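Local coordinates for protein listeriolysin O (Listeria monocytogenes, PDB 4CDB) that binds cholesterol-containing host membranes, changes shape and assembles into oligomeric pores that lyse the cell, at residues A[18-23]-A[225-230]; A[260-265]-A[307-312]; A[391-396]-A[413-418]. All blocks are in the same frame, centred on the assembly; numbering follows the deposited sequence.

Contact 1. Residues A[18-23]-A[225-230]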
loop_
_atom_site.group_PDB
_atom_site.type_symbol
_atom_site.label_atom_id
_atom_site.label_comp_id
_atom_site.label_asym_id
_atom_site.label_seq_id
_atom_site.Cartn_x
_atom_site.Cartn_y
_atom_site.Cartn_z
ATOM N N LYS A 18 -13.486 -43.107 25.032
ATOM C CA LYS A 18 -14.144 -42.249 26.008
ATOM C C LYS A 18 -13.473 -40.874 26.076
ATOM O O LYS A 18 -14.151 -39.851 26.126
ATOM C CB LYS A 18 -14.150 -42.912 27.389
ATOM C CG LYS A 18 -14.899 -42.120 28.455
ATOM C CD LYS A 18 -14.728 -42.736 29.839
ATOM C CE LYS A 18 -15.408 -41.887 30.906
ATOM N NZ LYS A 18 -15.109 -42.376 32.281
ATOM N N HIS A 19 -12.143 -40.850 26.062
ATOM C CA HIS A 19 -11.410 -39.586 26.105
ATOM C C HIS A 19 -11.648 -38.760 24.842
ATOM O O HIS A 19 -11.771 -37.535 24.907
ATOM C CB HIS A 19 -9.910 -39.825 26.305
ATOM C CG HIS A 19 -9.552 -40.354 27.659
ATOM N ND1 HIS A 19 -10.301 -40.091 28.787
ATOM C CD2 HIS A 19 -8.522 -41.133 28.068
ATOM C CE1 HIS A 19 -9.750 -40.685 29.828
ATOM N NE2 HIS A 19 -8.667 -41.324 29.419
ATOM N N ALA A 20 -11.710 -39.434 23.696
ATOM C CA ALA A 20 -11.957 -38.757 22.427
ATOM C C ALA A 20 -13.340 -38.116 22.430
ATOM O O ALA A 20 -13.516 -36.984 21.976
ATOM C CB ALA A 20 -11.818 -39.734 21.257
ATOM N N ASP A 21 -14.316 -38.841 22.961
ATOM C CA ASP A 21 -15.676 -38.336 23.065
ATOM C C ASP A 21 -15.758 -37.156 24.036
ATOM O O ASP A 21 -16.483 -36.195 23.790
ATOM C CB ASP A 21 -16.621 -39.456 23.494
ATOM C CG ASP A 21 -18.039 -38.973 23.710
ATOM O OD1 ASP A 21 -18.793 -38.887 22.719
ATOM O OD2 ASP A 21 -18.405 -38.691 24.871
ATOM N N GLU A 22 -15.011 -37.230 25.134
ATOM C CA GLU A 22 -14.957 -36.122 26.084
ATOM C C GLU A 22 -14.356 -34.876 25.439
ATOM O O GLU A 22 -14.800 -33.759 25.694
ATOM C CB GLU A 22 -14.159 -36.500 27.333
ATOM C CG GLU A 22 -14.831 -37.521 28.236
ATOM C CD GLU A 22 -13.956 -37.906 29.412
ATOM O OE1 GLU A 22 -12.779 -37.487 29.436
ATOM O OE2 GLU A 22 -14.442 -38.625 30.311
ATOM N N ILE A 23 -13.338 -35.072 24.605
ATOM C CA ILE A 23 -12.727 -33.958 23.887
ATOM C C ILE A 23 -13.727 -33.322 22.925
ATOM O O ILE A 23 -13.855 -32.097 22.874
ATOM C CB ILE A 23 -11.447 -34.388 23.133
ATOM C CG1 ILE A 23 -10.337 -34.724 24.127
ATOM C CG2 ILE A 23 -10.975 -33.287 22.198
ATOM C CD1 ILE A 23 -9.109 -35.354 23.496
ATOM N N PRO A 225 -11.676 -32.716 9.544
ATOM C CA PRO A 225 -12.152 -33.825 10.378
ATOM C C PRO A 225 -13.613 -33.659 10.787
ATOM O O PRO A 225 -14.052 -32.546 11.085
ATOM C CB PRO A 225 -11.245 -33.747 11.610
ATOM C CG PRO A 225 -10.825 -32.318 11.675
ATOM C CD PRO A 225 -10.677 -31.888 10.244
ATOM N N THR A 226 -14.355 -34.762 10.797
ATOM C CA THR A 226 -15.757 -34.737 11.197
ATOM C C THR A 226 -15.900 -34.639 12.714
ATOM O O THR A 226 -16.965 -34.292 13.222
ATOM C CB THR A 226 -16.507 -35.989 10.707
ATOM O OG1 THR A 226 -15.824 -37.165 11.160
ATOM C CG2 THR A 226 -16.590 -36.007 9.187
ATOM N N ARG A 227 -14.823 -34.957 13.426
ATOM C CA ARG A 227 -14.795 -34.850 14.879
ATOM C C ARG A 227 -13.603 -34.007 15.303
ATOM O O ARG A 227 -12.508 -34.162 14.761
ATOM C CB ARG A 227 -14.702 -36.230 15.529
ATOM C CG ARG A 227 -15.848 -37.163 15.184
ATOM C CD ARG A 227 -15.610 -38.555 15.753
ATOM N NE ARG A 227 -15.448 -38.528 17.204
ATOM C CZ ARG A 227 -15.068 -39.569 17.938
ATOM N NH1 ARG A 227 -14.804 -40.734 17.361
ATOM N NH2 ARG A 227 -14.948 -39.443 19.252
ATOM N N PRO A 228 -13.818 -33.102 16.270
ATOM C CA PRO A 228 -12.745 -32.252 16.798
ATOM C C PRO A 228 -11.589 -33.064 17.373
ATOM O O PRO A 228 -10.441 -32.628 17.313
ATOM C CB PRO A 228 -13.445 -31.466 17.910
ATOM C CG PRO A 228 -14.875 -31.406 17.481
ATOM C CD PRO A 228 -15.139 -32.727 16.808
ATOM N N SER A 229 -11.891 -34.240 17.913
ATOM C CA SER A 229 -10.877 -35.077 18.549
ATOM C C SER A 229 -9.959 -35.799 17.561
ATOM O O SER A 229 -8.941 -36.358 17.961
ATOM C CB SER A 229 -11.536 -36.102 19.475
ATOM O OG SER A 229 -12.434 -36.930 18.759
ATOM N N ARG A 230 -10.319 -35.790 16.279
ATOM C CA ARG A 230 -9.562 -36.536 15.270
ATOM C C ARG A 230 -8.107 -36.093 15.129
ATOM O O ARG A 230 -7.246 -36.893 14.776
ATOM C CB ARG A 230 -10.256 -36.484 13.904
ATOM C CG ARG A 230 -10.987 -37.764 13.527
ATOM C CD ARG A 230 -10.074 -38.984 13.615
ATOM N NE ARG A 230 -9.517 -39.379 12.322
ATOM C CZ ARG A 230 -8.253 -39.191 11.951
ATOM N NH1 ARG A 230 -7.392 -38.607 12.773
ATOM N NH2 ARG A 230 -7.848 -39.592 10.753
#

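Contact 2. Residues A[260-265]-A[307-312]. With NA (sodium ion), chain N; NA (sodium ion), chain T.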
loop_
_atom_site.group_PDB
_atom_site.type_symbol
_atom_site.label_atom_id
_atom_site.label_comp_id
_atom_site.label_asym_id
_atom_site.label_seq_id
_atom_site.Cartn_x
_atom_site.Cartn_y
_atom_site.Cartn_z
ATOM N N TYR A 260 2.485 -21.517 -0.690
ATOM C CA TYR A 260 3.937 -21.516 -0.841
ATOM C C TYR A 260 4.334 -20.740 -2.088
ATOM O O TYR A 260 3.649 -20.801 -3.109
ATOM C CB TYR A 260 4.473 -22.947 -0.945
ATOM C CG TYR A 260 4.267 -23.793 0.293
ATOM C CD1 TYR A 260 3.059 -24.439 0.523
ATOM C CD2 TYR A 260 5.288 -23.968 1.217
ATOM C CE1 TYR A 260 2.867 -25.222 1.645
ATOM C CE2 TYR A 260 5.108 -24.751 2.346
ATOM C CZ TYR A 260 3.894 -25.375 2.554
ATOM O OH TYR A 260 3.704 -26.155 3.671
ATOM N N GLY A 261 5.447 -20.018 -2.008
ATOM C CA GLY A 261 5.940 -19.284 -3.156
ATOM C C GLY A 261 6.918 -18.167 -2.848
ATOM O O GLY A 261 7.743 -18.266 -1.939
ATOM N N ARG A 262 6.811 -17.094 -3.622
ATOM C CA ARG A 262 7.758 -15.991 -3.564
ATOM C C ARG A 262 7.006 -14.699 -3.277
ATOM O O ARG A 262 5.947 -14.454 -3.858
ATOM C CB ARG A 262 8.496 -15.895 -4.902
ATOM C CG ARG A 262 9.464 -14.735 -5.043
ATOM C CD ARG A 262 10.136 -14.781 -6.410
ATOM N NE ARG A 262 11.100 -13.702 -6.599
ATOM C CZ ARG A 262 10.822 -12.549 -7.196
ATOM N NH1 ARG A 262 9.603 -12.323 -7.668
ATOM N NH2 ARG A 262 11.762 -11.623 -7.326
ATOM N N GLN A 263 7.535 -13.879 -2.375
ATOM C CA GLN A 263 6.874 -12.623 -2.035
ATOM C C GLN A 263 7.816 -11.432 -2.131
ATOM O O GLN A 263 8.944 -11.476 -1.638
ATOM C CB GLN A 263 6.255 -12.689 -0.636
ATOM C CG GLN A 263 5.441 -11.449 -0.270
ATOM C CD GLN A 263 4.698 -11.594 1.044
ATOM O OE1 GLN A 263 3.707 -10.906 1.288
ATOM N NE2 GLN A 263 5.178 -12.487 1.903
ATOM N N VAL A 264 7.341 -10.368 -2.771
ATOM C CA VAL A 264 8.111 -9.140 -2.906
ATOM C C VAL A 264 7.375 -7.990 -2.231
ATOM O O VAL A 264 6.237 -7.681 -2.588
ATOM C CB VAL A 264 8.335 -8.781 -4.387
ATOM C CG1 VAL A 264 9.157 -7.511 -4.504
ATOM C CG2 VAL A 264 9.019 -9.927 -5.110
ATOM N N TYR A 265 8.015 -7.371 -1.243
ATOM C CA TYR A 265 7.477 -6.165 -0.626
ATOM C C TYR A 265 8.161 -4.946 -1.234
ATOM O O TYR A 265 9.381 -4.936 -1.406
ATOM C CB TYR A 265 7.680 -6.181 0.889
ATOM C CG TYR A 265 6.734 -7.094 1.637
ATOM C CD1 TYR A 265 5.455 -6.672 1.977
ATOM C CD2 TYR A 265 7.126 -8.370 2.017
ATOM C CE1 TYR A 265 4.586 -7.503 2.667
ATOM C CE2 TYR A 265 6.267 -9.207 2.706
ATOM C CZ TYR A 265 5.000 -8.769 3.028
ATOM O OH TYR A 265 4.148 -9.606 3.714
ATOM N N ALA A 307 13.097 -2.814 -2.309
ATOM C CA ALA A 307 12.448 -4.114 -2.422
ATOM C C ALA A 307 12.993 -5.128 -1.427
ATOM O O ALA A 307 14.206 -5.289 -1.293
ATOM C CB ALA A 307 12.581 -4.646 -3.842
ATOM N N VAL A 308 12.083 -5.806 -0.734
ATOM C CA VAL A 308 12.433 -6.929 0.126
ATOM C C VAL A 308 11.825 -8.198 -0.463
ATOM O O VAL A 308 10.610 -8.281 -0.652
ATOM C CB VAL A 308 11.909 -6.725 1.556
ATOM C CG1 VAL A 308 12.299 -7.898 2.442
ATOM C CG2 VAL A 308 12.443 -5.424 2.130
ATOM N N ILE A 309 12.669 -9.182 -0.758
ATOM C CA ILE A 309 12.228 -10.379 -1.468
ATOM C C ILE A 309 12.410 -11.648 -0.635
ATOM O O ILE A 309 13.512 -11.936 -0.164
ATOM C CB ILE A 309 12.998 -10.540 -2.798
ATOM C CG1 ILE A 309 13.012 -9.220 -3.572
ATOM C CG2 ILE A 309 12.398 -11.657 -3.640
ATOM C CD1 ILE A 309 13.824 -9.270 -4.851
ATOM N N TYR A 310 11.325 -12.402 -0.458
ATOM C CA TYR A 310 11.379 -13.684 0.244
ATOM C C TYR A 310 11.031 -14.832 -0.702
ATOM O O TYR A 310 10.153 -14.694 -1.555
ATOM C CB TYR A 310 10.409 -13.704 1.429
ATOM C CG TYR A 310 10.574 -12.561 2.404
ATOM C CD1 TYR A 310 11.781 -12.346 3.056
ATOM C CD2 TYR A 310 9.514 -11.713 2.692
ATOM C CE1 TYR A 310 11.931 -11.307 3.956
ATOM C CE2 TYR A 310 9.653 -10.672 3.589
ATOM C CZ TYR A 310 10.863 -10.474 4.220
ATOM O OH TYR A 310 11.005 -9.439 5.113
ATOM N N GLY A 311 11.711 -15.966 -0.541
ATOM C CA GLY A 311 11.429 -17.151 -1.334
ATOM C C GLY A 311 11.742 -17.000 -2.812
ATOM O O GLY A 311 11.181 -17.711 -3.650
ATOM N N GLY A 312 12.641 -16.075 -3.132
ATOM C CA GLY A 312 13.025 -15.837 -4.510
ATOM C C GLY A 312 14.287 -16.582 -4.899
ATOM O O GLY A 312 14.708 -16.548 -6.054
HETATM NA NA NA N . 1.890 -8.706 4.323
HETATM NA NA NA T . 13.099 -9.296 6.510
HETATM O O HOH W 1 0.216 -8.962 2.385
HETATM O O HOH W 2 12.917 -6.917 8.298
#

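Contact 3. Residues A[391-396]-A[413-418]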
loop_
_atom_site.group_PDB
_atom_site.type_symbol
_atom_site.label_atom_id
_atom_site.label_comp_id
_atom_site.label_asym_id
_atom_site.label_seq_id
_atom_site.Cartn_x
_atom_site.Cartn_y
_atom_site.Cartn_z
ATOM N N ALA A 391 2.929 56.192 -20.532
ATOM C CA ALA A 391 2.094 55.057 -20.150
ATOM C C ALA A 391 1.884 54.974 -18.641
ATOM O O ALA A 391 2.742 55.390 -17.861
ATOM C CB ALA A 391 2.702 53.763 -20.665
ATOM N N GLN A 392 0.736 54.436 -18.239
ATOM C CA GLN A 392 0.473 54.142 -16.835
ATOM C C GLN A 392 -0.067 52.726 -16.700
ATOM O O GLN A 392 -0.965 52.326 -17.440
ATOM C CB GLN A 392 -0.521 55.139 -16.233
ATOM C CG GLN A 392 0.065 56.512 -15.941
ATOM C CD GLN A 392 -0.869 57.390 -15.122
ATOM O OE1 GLN A 392 -1.848 56.911 -14.549
ATOM N NE2 GLN A 392 -0.566 58.682 -15.062
ATOM N N PHE A 393 0.482 51.975 -15.752
ATOM C CA PHE A 393 0.063 50.597 -15.532
ATOM C C PHE A 393 -0.776 50.468 -14.272
ATOM O O PHE A 393 -0.637 51.249 -13.330
ATOM C CB PHE A 393 1.279 49.674 -15.426
ATOM C CG PHE A 393 2.158 49.691 -16.639
ATOM C CD1 PHE A 393 3.185 50.616 -16.756
ATOM C CD2 PHE A 393 1.959 48.782 -17.666
ATOM C CE1 PHE A 393 3.995 50.636 -17.876
ATOM C CE2 PHE A 393 2.768 48.797 -18.788
ATOM C CZ PHE A 393 3.787 49.726 -18.891
ATOM N N ASN A 394 -1.657 49.477 -14.268
ATOM C CA ASN A 394 -2.362 49.093 -13.058
ATOM C C ASN A 394 -2.396 47.575 -12.939
ATOM O O ASN A 394 -3.176 46.904 -13.616
ATOM C CB ASN A 394 -3.776 49.670 -13.032
ATOM C CG ASN A 394 -4.420 49.548 -11.668
ATOM O OD1 ASN A 394 -4.939 48.493 -11.307
ATOM N ND2 ASN A 394 -4.383 50.630 -10.898
ATOM N N ILE A 395 -1.532 47.036 -12.088
ATOM C CA ILE A 395 -1.433 45.594 -11.936
ATOM C C ILE A 395 -1.733 45.183 -10.499
ATOM O O ILE A 395 -1.120 45.688 -9.560
ATOM C CB ILE A 395 -0.046 45.084 -12.364
ATOM C CG1 ILE A 395 0.251 45.527 -13.798
ATOM C CG2 ILE A 395 0.031 43.573 -12.236
ATOM C CD1 ILE A 395 1.576 45.053 -14.331
ATOM N N SER A 396 -2.691 44.274 -10.339
ATOM C CA SER A 396 -3.116 43.819 -9.020
ATOM C C SER A 396 -3.280 42.304 -8.988
ATOM O O SER A 396 -3.353 41.655 -10.033
ATOM C CB SER A 396 -4.432 44.492 -8.620
ATOM O OG SER A 396 -5.463 44.185 -9.546
ATOM N N LYS A 413 -3.477 42.725 -3.419
ATOM C CA LYS A 413 -2.177 43.370 -3.558
ATOM C C LYS A 413 -2.098 44.255 -4.798
ATOM O O LYS A 413 -2.656 43.930 -5.845
ATOM C CB LYS A 413 -1.058 42.324 -3.575
ATOM C CG LYS A 413 -0.897 41.580 -2.258
ATOM C CD LYS A 413 -0.409 42.514 -1.158
ATOM C CE LYS A 413 -0.997 42.141 0.196
ATOM N NZ LYS A 413 -0.693 40.737 0.588
ATOM N N ASN A 414 -1.406 45.381 -4.663
ATOM C CA ASN A 414 -1.195 46.292 -5.778
ATOM C C ASN A 414 0.286 46.515 -6.050
ATOM O O ASN A 414 1.090 46.606 -5.123
ATOM C CB ASN A 414 -1.879 47.635 -5.518
ATOM C CG ASN A 414 -3.374 47.582 -5.752
ATOM O OD1 ASN A 414 -3.835 47.108 -6.789
ATOM N ND2 ASN A 414 -4.142 48.065 -4.783
ATOM N N TRP A 415 0.638 46.595 -7.329
ATOM C CA TRP A 415 1.999 46.922 -7.724
ATOM C C TRP A 415 2.330 48.334 -7.258
ATOM O O TRP A 415 1.497 49.237 -7.347
ATOM C CB TRP A 415 2.157 46.817 -9.239
ATOM C CG TRP A 415 3.575 46.935 -9.709
ATOM C CD1 TRP A 415 4.705 46.683 -8.985
ATOM C CD2 TRP A 415 4.014 47.344 -11.009
ATOM N NE1 TRP A 415 5.820 46.906 -9.756
ATOM C CE2 TRP A 415 5.424 47.311 -11.003
ATOM C CE3 TRP A 415 3.354 47.729 -12.179
ATOM C CZ2 TRP A 415 6.183 47.653 -12.123
ATOM C CZ3 TRP A 415 4.108 48.068 -13.288
ATOM C CH2 TRP A 415 5.508 48.028 -13.253
ATOM N N SER A 416 3.546 48.519 -6.757
ATOM C CA SER A 416 3.975 49.808 -6.232
ATOM C C SER A 416 4.025 50.890 -7.309
ATOM O O SER A 416 3.923 52.077 -7.006
ATOM C CB SER A 416 5.347 49.672 -5.574
ATOM O OG SER A 416 6.313 49.273 -6.527
ATOM N N GLU A 417 4.187 50.479 -8.563
ATOM C CA GLU A 417 4.312 51.429 -9.665
ATOM C C GLU A 417 2.971 51.750 -10.320
ATOM O O GLU A 417 2.923 52.402 -11.364
ATOM C CB GLU A 417 5.298 50.911 -10.717
ATOM C CG GLU A 417 6.695 50.622 -10.182
ATOM C CD GLU A 417 7.422 51.869 -9.705
ATOM O OE1 GLU A 417 7.078 52.981 -10.160
ATOM O OE2 GLU A 417 8.348 51.733 -8.879
ATOM N N ASN A 418 1.885 51.291 -9.707
ATOM C CA ASN A 418 0.548 51.559 -10.228
ATOM C C ASN A 418 0.248 53.053 -10.350
ATOM O O ASN A 418 0.604 53.839 -9.470
ATOM C CB ASN A 418 -0.518 50.883 -9.362
ATOM C CG ASN A 418 -0.739 49.427 -9.732
ATOM O OD1 ASN A 418 -0.060 48.880 -10.601
ATOM N ND2 ASN A 418 -1.696 48.790 -9.067
HETATM O O HOH W 3 2.451 52.971 -14.094
#

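Contact 1. Residues A[18-23]-A[225-230]
Ser229 sets its CB 3.3 Å from the carbonyl O of Ala20, and this approach of a loop residue to a helix surface is the middle of the contact. The nonpolar touch is that of Ile23 CG2, 4.0 Å from Ser229 CB. The methyl of Ala20 packs obliquely against the guanidinium of Arg227, CB to NH2 3.7 Å. No hydrogen bond passes directly between 18-23 and 225-230. The polar link runs instead through Asp24, the next residue of the helix, whose carboxylate accepts a hydrogen bond from Ser229 OG and forms a salt bridge with Arg227 NE. With chi1 at 59°, the serine hydroxyl sits between its backbone N and carbonyl carbon, turned to the helix. The Arg227 chain bends at chi3 (58°), and its NH2 lies beside the helix, with Asp21 N near the guanidinium plane at its edge but not hydrogen-bonded. Asp21 OD1 remains 5.2 Å from Arg227 NH2, too far for a salt bridge, though the opposite charges may still attract weakly. Helix 14-28 thus rests one side on the loop between strand 207-222 and helix 238-243; Pro228 extends the interface to Ile27 and Gln28, and Phe232 packs on Ile23.

Contact 2. Residues A[260-265]-A[307-312]
Gln263 and Tyr310 form a hydrogen-bonded pair where strands 262-270 and 303-310 run antiparallel in the large, strongly bent sheet of the cytolysin. The chain between these strands holds residues 274-283 and 291-303, largely helical here (277-286, 294-301) but assigned as beta-stranded transmembrane segments, consistent with their refolding into the pore. The segment axes approach to 4.7 Å at 166°. The tight part is the backbone. Gln263 and Tyr310 exchange two N-H...O bonds, the one from Tyr310 N to Gln263 O being 2.8 Å long and nearly straight (174°), and Tyr265 exchanges two more with Val308. Between them lies the non-hydrogen-bonded pair Val264 and Ile309, whose side chains run side by side with their CG2 methyls 4.1 Å apart.

The face bearing Gln263, Tyr265, Val308 and Tyr310 is covered by helix 187-194, with Val190 touching both tyrosines. Here Tyr265 CE2 lies in plane at the edge of the Tyr310 ring, 3.8 Å from Tyr310 CE2. Gln263 turns its OE1 to Lys214 of strand 207-222.

By contrast, the regular pairing ends at Tyr310: Gly311, at positive phi, starts the departure from the sheet, and Gly312 is partly exposed and poorly ordered. Arg262 has CG anti to its backbone N (chi1 176°), and its extended chain carries NE to 3.6 Å from Gly312 CA, which lies at the guanidinium edge. Arg262 NH2 comes 3.7 Å from Ile309 CG2, and NH1 is hydrogen-bonded to Gln215.

Both tyrosine hydroxyls bind sodium. Tyr310 OH holds one ion at 2.5 Å, which also has a long water contact. Tyr265 OH holds another, shared with Gln78 OE1, Phe183 O and a water; this sodium lies in the plane of the Tyr265 ring, 2.5 Å from its OH.

Contact 3. Residues A[391-396]-A[413-418]
Ile395 O accepts two hydrogen bonds from the facing segment. Trp415 N donates the straighter one, 3.0 Å long. Asn418 ND2 gives the other over 3.2 Å, from well above the carbonyl plane. The same Asn418 amide also receives: Ile395 N donates to its OD1 at 2.8 Å and 172°, so one side chain engages both the N-H and the C=O of Ile395, standing in for a strand neighbour where 408-414 has given way to a turn. Asn418 CG lies beside its backbone N, anti to the carbonyl carbon (chi1 -84°), which brings the amide up against Ile395, OD1 towards its N and ND2 towards its O. There it stacks on the amide of Asn394, the planes 22° apart.

The turn itself is type I, from Trp415 to Asn418, closed by Asn418 N to Trp415 O. A water joins it to the strand, accepting from Phe393 N and donating to Glu417 O.

On the nonpolar side, Trp415 lies alongside Ile395, with Ile395 CD1 3.9 Å from Trp415 CE3, and meets Phe393 CB at the edge of its indole through CZ3, also at 3.9 Å. Glu417 CB covers one face of the indole, over its centre. Just before the turn, Asn414 makes a non-hydrogen-bonded pair with Ser396, Asn414 OD1 lying 3.2 Å from Ser396 CB.

The contact belongs to the hairpin 391-402/408-414 of the beta-sandwich domain: Phe393, Ile395 and Trp415 face the other sheet through Ile383 of strand 362-385, Trp415 and Ile395 also reach strand 426-432, and strand 436-449 flanks 391-402 on its other side.

From the N terminus, contact 1 comes first: helix 14-28 is met some 200 residues later by the loop after strand 207-222, closing a long excursion of helices and strands. Contact 2 then closes a loop of about 40 residues, containing two helices, between two neighbouring strands of the bent sheet. Contact 3 closes a short one, the hairpin of the beta-sandwich domain. The three follow in series, none nested in or crossing another. Contacts 1 and 3 lie on opposite sides of the chain's centre, their centres about 92 Å apart, and contact 2 is nearer that centre. Together they sample the elongated toxin from the region of helix 14-28 to the beta-sandwich domain.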